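Local structure of DNA processing protein DprA (Streptococcus pneumoniae, 3UQZ) at residues Val51-Glu54 with Arg55-Ile59; Asp61-Leu64 with Ser65-Gln69; Ser192-Gly195 with Pro196-Pro200. The protein binds single-stranded DNA cooperatively, shields it from nucleases and helps load the RecA recombinase onto it during natural transformation. All blocks are in the same frame, centred on the assembly; numbering follows the deposited sequence.

Contact 1. Residues Val51-Glu54 with Arg55-Ile59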
ATOM      1  N   VAL A  51      36.287  35.664 -14.756  1.00 55.55           N
ATOM      2  CA  VAL A  51      35.109  36.334 -14.198  1.00 55.08           C
ATOM      3  C   VAL A  51      34.920  35.993 -12.727  1.00 55.30           C
ATOM      4  O   VAL A  51      34.518  36.864 -11.945  1.00 55.22           O
ATOM      5  CB  VAL A  51      33.815  36.234 -15.060  1.00 59.77           C
ATOM      6  CG1 VAL A  51      32.951  35.039 -14.672  1.00 59.69           C
ATOM      7  CG2 VAL A  51      33.009  37.523 -14.958  1.00 59.82           C
ATOM      8  N   PHE A  52      35.247  34.737 -12.346  1.00 47.84           N
ATOM      9  CA  PHE A  52      35.174  34.312 -10.951  1.00 46.01           C
ATOM     10  C   PHE A  52      36.202  35.096 -10.112  1.00 48.63           C
ATOM     11  O   PHE A  52      35.845  35.665  -9.073  1.00 47.39           O
ATOM     12  CB  PHE A  52      35.369  32.781 -10.813  1.00 47.18           C
ATOM     13  CG  PHE A  52      36.025  32.346  -9.520  1.00 48.09           C
ATOM     14  CD1 PHE A  52      35.361  32.475  -8.304  1.00 50.74           C
ATOM     15  CD2 PHE A  52      37.321  31.854  -9.512  1.00 49.70           C
ATOM     16  CE1 PHE A  52      35.977  32.102  -7.110  1.00 51.15           C
ATOM     17  CE2 PHE A  52      37.938  31.481  -8.316  1.00 52.11           C
ATOM     18  CZ  PHE A  52      37.258  31.602  -7.125  1.00 50.15           C
HETATM   19  N   MSE A  53      37.473  35.116 -10.576  1.00 45.00           N
HETATM   20  CA  MSE A  53      38.591  35.795  -9.916  1.00 44.04           C
HETATM   21  C   MSE A  53      38.339  37.290  -9.778  1.00 49.17           C
HETATM   22  O   MSE A  53      38.574  37.837  -8.701  1.00 48.48           O
HETATM   23  CB  MSE A  53      39.888  35.522 -10.658  1.00 45.77           C
HETATM   24  CG  MSE A  53      40.319  34.072 -10.595  1.00 51.93           C
HETATM   25 SE   MSE A  53      42.132  33.809 -11.241  0.81 58.57          SE
HETATM   26  CE  MSE A  53      43.019  34.748  -9.725  1.00 55.04           C
ATOM     27  N   GLU A  54      37.764  37.920 -10.834  1.00 47.03           N
ATOM     28  CA  GLU A  54      37.378  39.332 -10.859  1.00 47.42           C
ATOM     29  C   GLU A  54      36.413  39.569  -9.714  1.00 51.79           C
ATOM     30  O   GLU A  54      36.734  40.346  -8.821  1.00 52.62           O
ATOM     31  CB  GLU A  54      36.726  39.697 -12.209  1.00 48.98           C
ATOM     32  CG  GLU A  54      36.442  41.180 -12.395  1.00 61.90           C
ATOM     33  CD  GLU A  54      35.655  41.529 -13.645  1.00 93.83           C
ATOM     34  OE1 GLU A  54      34.468  41.137 -13.736  1.00 93.86           O
ATOM     35  OE2 GLU A  54      36.222  42.216 -14.527  1.00 91.47           O
ATOM     36  N   ARG A  55      35.280  38.832  -9.699  1.00 48.13           N
ATOM     37  CA  ARG A  55      34.230  38.893  -8.669  1.00 47.26           C
ATOM     38  C   ARG A  55      34.775  38.689  -7.259  1.00 50.12           C
ATOM     39  O   ARG A  55      34.393  39.437  -6.355  1.00 50.01           O
ATOM     40  CB  ARG A  55      33.105  37.895  -8.975  1.00 46.14           C
ATOM     41  CG  ARG A  55      32.219  38.318 -10.140  1.00 51.22           C
ATOM     42  CD  ARG A  55      31.017  37.417 -10.303  1.00 60.91           C
ATOM     43  NE  ARG A  55      30.167  37.412  -9.110  1.00 70.75           N
ATOM     44  CZ  ARG A  55      29.056  36.695  -8.983  1.00 83.54           C
ATOM     45  NH1 ARG A  55      28.637  35.926  -9.981  1.00 67.56           N
ATOM     46  NH2 ARG A  55      28.352  36.741  -7.860  1.00 70.22           N
ATOM     47  N   TYR A  56      35.710  37.726  -7.085  1.00 45.99           N
ATOM     48  CA  TYR A  56      36.356  37.454  -5.799  1.00 46.07           C
ATOM     49  C   TYR A  56      37.091  38.707  -5.282  1.00 53.17           C
ATOM     50  O   TYR A  56      36.932  39.082  -4.117  1.00 53.63           O
ATOM     51  CB  TYR A  56      37.319  36.253  -5.911  1.00 46.46           C
ATOM     52  CG  TYR A  56      37.982  35.876  -4.601  1.00 47.86           C
ATOM     53  CD1 TYR A  56      37.469  34.855  -3.804  1.00 49.55           C
ATOM     54  CD2 TYR A  56      39.126  36.541  -4.159  1.00 48.13           C
ATOM     55  CE1 TYR A  56      38.076  34.506  -2.597  1.00 49.01           C
ATOM     56  CE2 TYR A  56      39.735  36.206  -2.950  1.00 48.45           C
ATOM     57  CZ  TYR A  56      39.205  35.190  -2.173  1.00 54.75           C
ATOM     58  OH  TYR A  56      39.802  34.875  -0.979  1.00 55.04           O
ATOM     59  N   PHE A  57      37.880  39.356  -6.161  1.00 51.22           N
ATOM     60  CA  PHE A  57      38.640  40.564  -5.834  1.00 51.29           C
ATOM     61  C   PHE A  57      37.776  41.781  -5.533  1.00 56.64           C
ATOM     62  O   PHE A  57      38.176  42.602  -4.701  1.00 56.89           O
ATOM     63  CB  PHE A  57      39.687  40.875  -6.913  1.00 52.68           C
ATOM     64  CG  PHE A  57      40.813  39.872  -6.965  1.00 53.97           C
ATOM     65  CD1 PHE A  57      41.581  39.597  -5.837  1.00 56.85           C
ATOM     66  CD2 PHE A  57      41.127  39.218  -8.143  1.00 55.67           C
ATOM     67  CE1 PHE A  57      42.609  38.655  -5.883  1.00 57.39           C
ATOM     68  CE2 PHE A  57      42.145  38.264  -8.180  1.00 58.06           C
ATOM     69  CZ  PHE A  57      42.905  38.023  -7.067  1.00 55.92           C
ATOM     70  N   GLN A  58      36.587  41.883  -6.172  1.00 52.88           N
ATOM     71  CA  GLN A  58      35.660  42.999  -5.960  1.00 52.82           C
ATOM     72  C   GLN A  58      34.921  42.936  -4.621  1.00 56.89           C
ATOM     73  O   GLN A  58      34.339  43.938  -4.198  1.00 56.96           O
ATOM     74  CB  GLN A  58      34.692  43.152  -7.141  1.00 54.38           C
ATOM     75  CG  GLN A  58      35.387  43.661  -8.408  1.00 77.90           C
ATOM     76  CD  GLN A  58      34.614  43.411  -9.675  1.00106.45           C
ATOM     77  OE1 GLN A  58      33.587  42.719  -9.704  1.00103.75           O
ATOM     78  NE2 GLN A  58      35.109  43.970 -10.771  1.00100.86           N
ATOM     79  N   ILE A  59      34.960  41.774  -3.942  1.00 53.29           N
ATOM     80  CA  ILE A  59      34.288  41.567  -2.656  1.00 52.56           C
ATOM     81  C   ILE A  59      34.893  42.408  -1.532  1.00 56.01           C
ATOM     82  O   ILE A  59      36.097  42.335  -1.284  1.00 55.09           O
ATOM     83  CB  ILE A  59      34.167  40.045  -2.302  1.00 55.08           C
ATOM     84  CG1 ILE A  59      33.071  39.367  -3.158  1.00 54.90           C
ATOM     85  CG2 ILE A  59      33.904  39.822  -0.804  1.00 55.09           C
ATOM     86  CD1 ILE A  59      33.161  37.881  -3.258  1.00 59.68           C
TER
HETATM   87  O   HOH W   1      32.521  41.657 -11.846  1.00 56.30           O
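Arg55 opens the second half of this helical stretch by donating its backbone N to Val51 O, 3.1 Å away, and its CB and CG lie against that same carbonyl oxygen before the chain bends at chi3 and leads off to a weak hydrogen bond from NH2 to Lys13 O on helix 5-13. Tyr56 repeats the i to i+4 pattern, with its N 2.9 Å from Phe52 O. The tyrosine CG stands anti to the backbone N (chi1 -178°), which sends the ring to the buried side, where the hydroxyl is bonded to Glu7 and the ring makes a cation-pi contact with Lys10. Phe57 N bonds to Met53 O at 3.0 Å. Its ring lies alongside the side chain of Met53, a selenomethionine in this crystal, and the two side chains run out from the helix together; the methyl CE comes within 3.9 Å of Phe57 CE2, and both side chains rest on Leu37 of helix 37-43. Gln58 N then closes the series on Glu54 O. The glutamine side chain runs slantwise past that of Glu54, amide and carboxylate planes only 21° apart, and Gln58 NE2 sits 3.5 Å from Glu54 CG. One water donates both to Glu54 OE1, at 2.8 Å, and to Gln58 OE1, joining the two acceptors. The chemistry divides by face of the helix: Tyr56 and Phe52 are buried against the rest of the SAM-like N-terminal domain, whereas Glu54 and Gln58, two exposed side chains one turn apart, are linked through solvent and not by a direct bond.

Contact 2. Residues Asp61-Leu64 with Ser65-Gln69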
ATOM      1  N   ASP A  61      35.584  42.559   1.893  1.00 55.34           N
ATOM      2  CA  ASP A  61      35.786  41.626   3.004  1.00 55.58           C
ATOM      3  C   ASP A  61      35.189  42.075   4.337  1.00 61.07           C
ATOM      4  O   ASP A  61      34.709  41.233   5.093  1.00 61.40           O
ATOM      5  CB  ASP A  61      37.270  41.288   3.172  1.00 57.44           C
ATOM      6  CG  ASP A  61      37.820  40.431   2.057  1.00 72.70           C
ATOM      7  OD1 ASP A  61      37.637  39.201   2.113  1.00 75.21           O
ATOM      8  OD2 ASP A  61      38.433  40.991   1.124  1.00 80.43           O
ATOM      9  N   ALA A  62      35.211  43.382   4.619  1.00 58.33           N
ATOM     10  CA  ALA A  62      34.668  43.947   5.852  1.00 58.72           C
ATOM     11  C   ALA A  62      33.139  43.795   5.908  1.00 63.43           C
ATOM     12  O   ALA A  62      32.608  43.372   6.940  1.00 63.00           O
ATOM     13  CB  ALA A  62      35.065  45.410   5.976  1.00 59.50           C
ATOM     14  N   HIS A  63      32.444  44.117   4.793  1.00 60.62           N
ATOM     15  CA  HIS A  63      30.992  44.004   4.657  1.00 60.78           C
ATOM     16  C   HIS A  63      30.542  42.532   4.691  1.00 61.29           C
ATOM     17  O   HIS A  63      29.553  42.218   5.359  1.00 60.45           O
ATOM     18  CB  HIS A  63      30.518  44.700   3.367  1.00 62.79           C
ATOM     19  CG  HIS A  63      29.052  44.543   3.093  1.00 67.54           C
ATOM     20  ND1 HIS A  63      28.578  43.562   2.230  1.00 69.95           N
ATOM     21  CD2 HIS A  63      27.998  45.229   3.597  1.00 70.15           C
ATOM     22  CE1 HIS A  63      27.259  43.692   2.228  1.00 69.74           C
ATOM     23  NE2 HIS A  63      26.862  44.680   3.037  1.00 70.12           N
ATOM     24  N   LEU A  64      31.275  41.641   3.973  1.00 55.38           N
ATOM     25  CA  LEU A  64      30.983  40.211   3.893  1.00 53.71           C
ATOM     26  C   LEU A  64      31.235  39.483   5.203  1.00 56.10           C
ATOM     27  O   LEU A  64      30.483  38.561   5.526  1.00 55.90           O
ATOM     28  CB  LEU A  64      31.731  39.536   2.733  1.00 53.38           C
ATOM     29  CG  LEU A  64      31.273  38.112   2.367  1.00 57.67           C
ATOM     30  CD1 LEU A  64      29.997  38.127   1.572  1.00 57.64           C
ATOM     31  CD2 LEU A  64      32.328  37.376   1.596  1.00 59.86           C
ATOM     32  N   SER A  65      32.275  39.885   5.959  1.00 51.25           N
ATOM     33  CA  SER A  65      32.590  39.264   7.247  1.00 50.50           C
ATOM     34  C   SER A  65      31.488  39.527   8.278  1.00 53.46           C
ATOM     35  O   SER A  65      31.200  38.661   9.105  1.00 53.75           O
ATOM     36  CB  SER A  65      33.946  39.726   7.763  1.00 54.38           C
ATOM     37  OG  SER A  65      34.385  38.899   8.827  1.00 66.41           O
ATOM     38  N   LYS A  66      30.847  40.702   8.198  1.00 49.05           N
ATOM     39  CA  LYS A  66      29.740  41.081   9.073  1.00 48.55           C
ATOM     40  C   LYS A  66      28.520  40.189   8.749  1.00 50.87           C
ATOM     41  O   LYS A  66      27.891  39.661   9.665  1.00 50.93           O
ATOM     42  CB  LYS A  66      29.415  42.574   8.890  1.00 51.22           C
ATOM     43  CG  LYS A  66      28.533  43.157   9.979  1.00 71.77           C
ATOM     44  CD  LYS A  66      28.143  44.569   9.616  1.00 83.54           C
ATOM     45  CE  LYS A  66      26.803  44.947  10.199  1.00 88.51           C
ATOM     46  NZ  LYS A  66      26.370  46.300   9.759  1.00 91.50           N
ATOM     47  N   GLU A  67      28.225  40.015   7.442  1.00 45.30           N
ATOM     48  CA  GLU A  67      27.142  39.206   6.880  1.00 44.29           C
ATOM     49  C   GLU A  67      27.307  37.716   7.280  1.00 47.87           C
ATOM     50  O   GLU A  67      26.373  37.119   7.835  1.00 47.93           O
ATOM     51  CB  GLU A  67      27.157  39.365   5.354  1.00 45.44           C
ATOM     52  CG  GLU A  67      25.869  38.987   4.656  1.00 55.19           C
ATOM     53  CD  GLU A  67      25.958  39.077   3.148  1.00 76.24           C
ATOM     54  OE1 GLU A  67      26.251  40.179   2.629  1.00 77.67           O
ATOM     55  OE2 GLU A  67      25.737  38.041   2.481  1.00 67.64           O
ATOM     56  N   PHE A  68      28.512  37.137   7.025  1.00 41.39           N
ATOM     57  CA  PHE A  68      28.868  35.757   7.349  1.00 39.05           C
ATOM     58  C   PHE A  68      28.742  35.440   8.850  1.00 42.77           C
ATOM     59  O   PHE A  68      28.360  34.321   9.209  1.00 42.99           O
ATOM     60  CB  PHE A  68      30.290  35.440   6.843  1.00 39.50           C
ATOM     61  CG  PHE A  68      30.836  34.093   7.252  1.00 40.10           C
ATOM     62  CD1 PHE A  68      30.392  32.926   6.638  1.00 42.85           C
ATOM     63  CD2 PHE A  68      31.796  33.990   8.255  1.00 41.70           C
ATOM     64  CE1 PHE A  68      30.896  31.679   7.019  1.00 43.58           C
ATOM     65  CE2 PHE A  68      32.296  32.744   8.641  1.00 44.28           C
ATOM     66  CZ  PHE A  68      31.838  31.597   8.025  1.00 42.76           C
ATOM     67  N   GLN A  69      29.086  36.409   9.715  1.00 37.89           N
ATOM     68  CA  GLN A  69      29.075  36.222  11.166  1.00 37.08           C
ATOM     69  C   GLN A  69      27.729  36.447  11.871  1.00 39.22           C
ATOM     70  O   GLN A  69      27.598  36.068  13.041  1.00 38.78           O
ATOM     71  CB  GLN A  69      30.229  36.995  11.826  1.00 38.65           C
ATOM     72  CG  GLN A  69      31.590  36.346  11.562  1.00 61.26           C
ATOM     73  CD  GLN A  69      32.753  37.170  12.035  1.00 86.35           C
ATOM     74  OE1 GLN A  69      32.755  38.402  11.956  1.00 83.11           O
ATOM     75  NE2 GLN A  69      33.801  36.497  12.481  1.00 84.02           N
TER
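Glu67 reaches back one helical turn to overlap His63, its OE1 lying 3.7 Å from His63 CE1, with carboxylate and imidazole planes nearly perpendicular at 83°. This is an i to i+4 pair on helix 61-69, which comes just before strand 73-75 of the Rossmann-like sheet. With chi1 at 176°, the imidazole of His63 swings away from the backbone N and along the helix flank to the glutamate; ND1 remains 4.1 Å from Glu67 OE1, and any electrostatic attraction would depend on a histidine charge that the model does not reveal. The other carboxylate oxygen is engaged elsewhere: Glu67 OE2 takes a hydrogen bond from Tyr9 and a salt bridge from Lys13, both on helix 5-13. That helix also receives the buried side chain of Leu64, which packs on Tyr6, Tyr9, Lys10 and Lys13, while Asp61 is bound to Lys10 and Tyr6. Asp61 and Glu67 thus flank a leucine on the face turned to helix 5-13, a mixed polar and apolar seam. In the backbone beneath, Ser65 N meets Asp61 O at 2.9 Å, and the next two bonds, from Lys66 N to Ala62 O and from Glu67 N to His63 O, are weak. In the last of the four across these segments, Phe68 N donates to Leu64 O, 2.9 Å away, with an N-H...O angle of 171°.

Contact 3. Residues Ser192-Gly195 with Pro196-Pro200; sequences SEYG and PGEQP
Glu198 folds its carboxylate back over the turn it closes: OE2 accepts from Gly195 N at 3.1 Å, approached on the anti side of the oxygen and 26° out of the carboxylate plane. In the other direction Glu198 N gives a weak bond to Gly195 O at 3.3 Å, so the same two residues are joined twice, once through a side chain and once through backbone alone. Chi1 at -68°, with CG beside the backbone N, and a modest bend at chi2 place the carboxylate there. Just upstream, Ser192 OG accepts from Tyr194 N at 3.2 Å, an ST turn at the end of strand 189-192; the same hydroxyl is also bonded to Thr167 O. Tyr194 CB touches Glu198 CB at 3.8 Å, and the two side chains cross at about a right angle. Glu193 CB sits over the centre of one face of the tyrosine ring, which also stacks with His204. Pro196 and Gly197 occupy the corners, the glycine with positive phi (76°), and Gly197 N is held by Asp170. This is a type II beta turn, with proline and glycine in its two central positions, in the loop joining strand 189-192 to helix 204-215 of the Rossmann-like domain.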
ATOM      1  N   SER A 192      20.062  26.131   7.305  1.00 27.62           N
ATOM      2  CA  SER A 192      19.907  26.854   6.032  1.00 27.35           C
ATOM      3  C   SER A 192      21.224  26.968   5.266  1.00 31.68           C
ATOM      4  O   SER A 192      22.281  27.127   5.870  1.00 32.64           O
ATOM      5  CB  SER A 192      19.324  28.249   6.259  1.00 30.03           C
ATOM      6  OG  SER A 192      18.983  28.866   5.029  1.00 34.45           O
ATOM      7  N   GLU A 193      21.154  26.908   3.937  1.00 27.45           N
ATOM      8  CA  GLU A 193      22.311  27.070   3.051  1.00 26.54           C
ATOM      9  C   GLU A 193      22.404  28.541   2.638  1.00 33.14           C
ATOM     10  O   GLU A 193      23.416  28.953   2.093  1.00 34.56           O
ATOM     11  CB  GLU A 193      22.108  26.229   1.782  1.00 26.88           C
ATOM     12  CG  GLU A 193      22.977  24.992   1.700  1.00 34.51           C
ATOM     13  CD  GLU A 193      22.855  24.238   0.394  1.00 53.84           C
ATOM     14  OE1 GLU A 193      23.860  23.629  -0.031  1.00 43.91           O
ATOM     15  OE2 GLU A 193      21.776  24.298  -0.238  1.00 49.16           O
ATOM     16  N   TYR A 194      21.328  29.310   2.879  1.00 29.68           N
ATOM     17  CA  TYR A 194      21.151  30.701   2.492  1.00 30.20           C
ATOM     18  C   TYR A 194      21.542  31.704   3.563  1.00 36.75           C
ATOM     19  O   TYR A 194      21.261  31.519   4.742  1.00 35.98           O
ATOM     20  CB  TYR A 194      19.719  30.918   1.973  1.00 31.08           C
ATOM     21  CG  TYR A 194      19.317  29.816   1.015  1.00 32.21           C
ATOM     22  CD1 TYR A 194      19.873  29.740  -0.262  1.00 33.19           C
ATOM     23  CD2 TYR A 194      18.488  28.778   1.425  1.00 33.17           C
ATOM     24  CE1 TYR A 194      19.596  28.669  -1.110  1.00 32.52           C
ATOM     25  CE2 TYR A 194      18.195  27.708   0.579  1.00 34.00           C
ATOM     26  CZ  TYR A 194      18.741  27.667  -0.692  1.00 40.10           C
ATOM     27  OH  TYR A 194      18.481  26.610  -1.525  1.00 44.47           O
ATOM     28  N   GLY A 195      22.221  32.752   3.128  1.00 35.36           N
ATOM     29  CA  GLY A 195      22.719  33.808   3.995  1.00 35.34           C
ATOM     30  C   GLY A 195      21.662  34.811   4.404  1.00 39.47           C
ATOM     31  O   GLY A 195      20.516  34.712   3.959  1.00 39.62           O
ATOM     32  N   PRO A 196      22.028  35.807   5.243  1.00 35.52           N
ATOM     33  CA  PRO A 196      21.033  36.787   5.716  1.00 35.21           C
ATOM     34  C   PRO A 196      20.208  37.503   4.648  1.00 41.12           C
ATOM     35  O   PRO A 196      20.739  37.923   3.618  1.00 43.72           O
ATOM     36  CB  PRO A 196      21.873  37.762   6.544  1.00 36.75           C
ATOM     37  CG  PRO A 196      23.045  36.952   7.004  1.00 41.13           C
ATOM     38  CD  PRO A 196      23.352  36.052   5.851  1.00 36.75           C
ATOM     39  N   GLY A 197      18.908  37.602   4.886  1.00 35.78           N
ATOM     40  CA  GLY A 197      17.986  38.301   3.999  1.00 35.30           C
ATOM     41  C   GLY A 197      17.571  37.616   2.714  1.00 41.08           C
ATOM     42  O   GLY A 197      16.819  38.210   1.938  1.00 42.14           O
ATOM     43  N   GLU A 198      18.028  36.364   2.466  1.00 37.67           N
ATOM     44  CA  GLU A 198      17.678  35.610   1.257  1.00 37.05           C
ATOM     45  C   GLU A 198      16.204  35.208   1.249  1.00 41.14           C
ATOM     46  O   GLU A 198      15.685  34.699   2.245  1.00 41.31           O
ATOM     47  CB  GLU A 198      18.614  34.417   1.018  1.00 38.50           C
ATOM     48  CG  GLU A 198      20.030  34.836   0.663  1.00 53.17           C
ATOM     49  CD  GLU A 198      20.770  33.921  -0.293  1.00 76.89           C
ATOM     50  OE1 GLU A 198      20.287  33.745  -1.436  1.00 72.32           O
ATOM     51  OE2 GLU A 198      21.859  33.424   0.080  1.00 68.07           O
ATOM     52  N   GLN A 199      15.541  35.464   0.118  1.00 37.11           N
ATOM     53  CA  GLN A 199      14.109  35.282  -0.109  1.00 36.41           C
ATOM     54  C   GLN A 199      13.652  33.872  -0.523  1.00 41.31           C
ATOM     55  O   GLN A 199      14.439  33.129  -1.119  1.00 40.79           O
ATOM     56  CB  GLN A 199      13.627  36.333  -1.146  1.00 37.33           C
ATOM     57  CG  GLN A 199      13.689  37.787  -0.667  1.00 29.61           C
ATOM     58  CD  GLN A 199      12.926  38.018   0.606  1.00 47.38           C
ATOM     59  OE1 GLN A 199      13.524  38.199   1.668  1.00 45.46           O
ATOM     60  NE2 GLN A 199      11.598  37.996   0.534  1.00 37.28           N
ATOM     61  N   PRO A 200      12.360  33.511  -0.280  1.00 38.63           N
ATOM     62  CA  PRO A 200      11.868  32.182  -0.695  1.00 38.42           C
ATOM     63  C   PRO A 200      11.716  31.983  -2.222  1.00 43.11           C
ATOM     64  O   PRO A 200      10.600  31.838  -2.746  1.00 43.91           O
ATOM     65  CB  PRO A 200      10.537  32.058   0.055  1.00 39.73           C
ATOM     66  CG  PRO A 200      10.083  33.438   0.243  1.00 43.50           C
ATOM     67  CD  PRO A 200      11.305  34.266   0.432  1.00 39.53           C
TER

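In the fold
From the N terminus the chain meets the three contacts in series, none enclosing or crossing another, and each is local, within a helix or round a turn. Contact 1 lies on helix 49-58 and contact 2 on helix 61-69; the two meet where Ile59 CG2 packs on Leu64 CD2, at 3.8 Å, beside helix 5-13. The chain then runs through most of the Rossmann-like sheet before contact 3 forms, after strand 189-192. Although distant in sequence, contact 3 returns to contact 2, with Pro196 CG 3.4 Å from Glu67 O, so the turn packs on helix 61-69, bringing the Rossmann-like part against the N-terminal helices. Contacts 1 and 3 do not touch; their nearest atoms are about 11 Å apart.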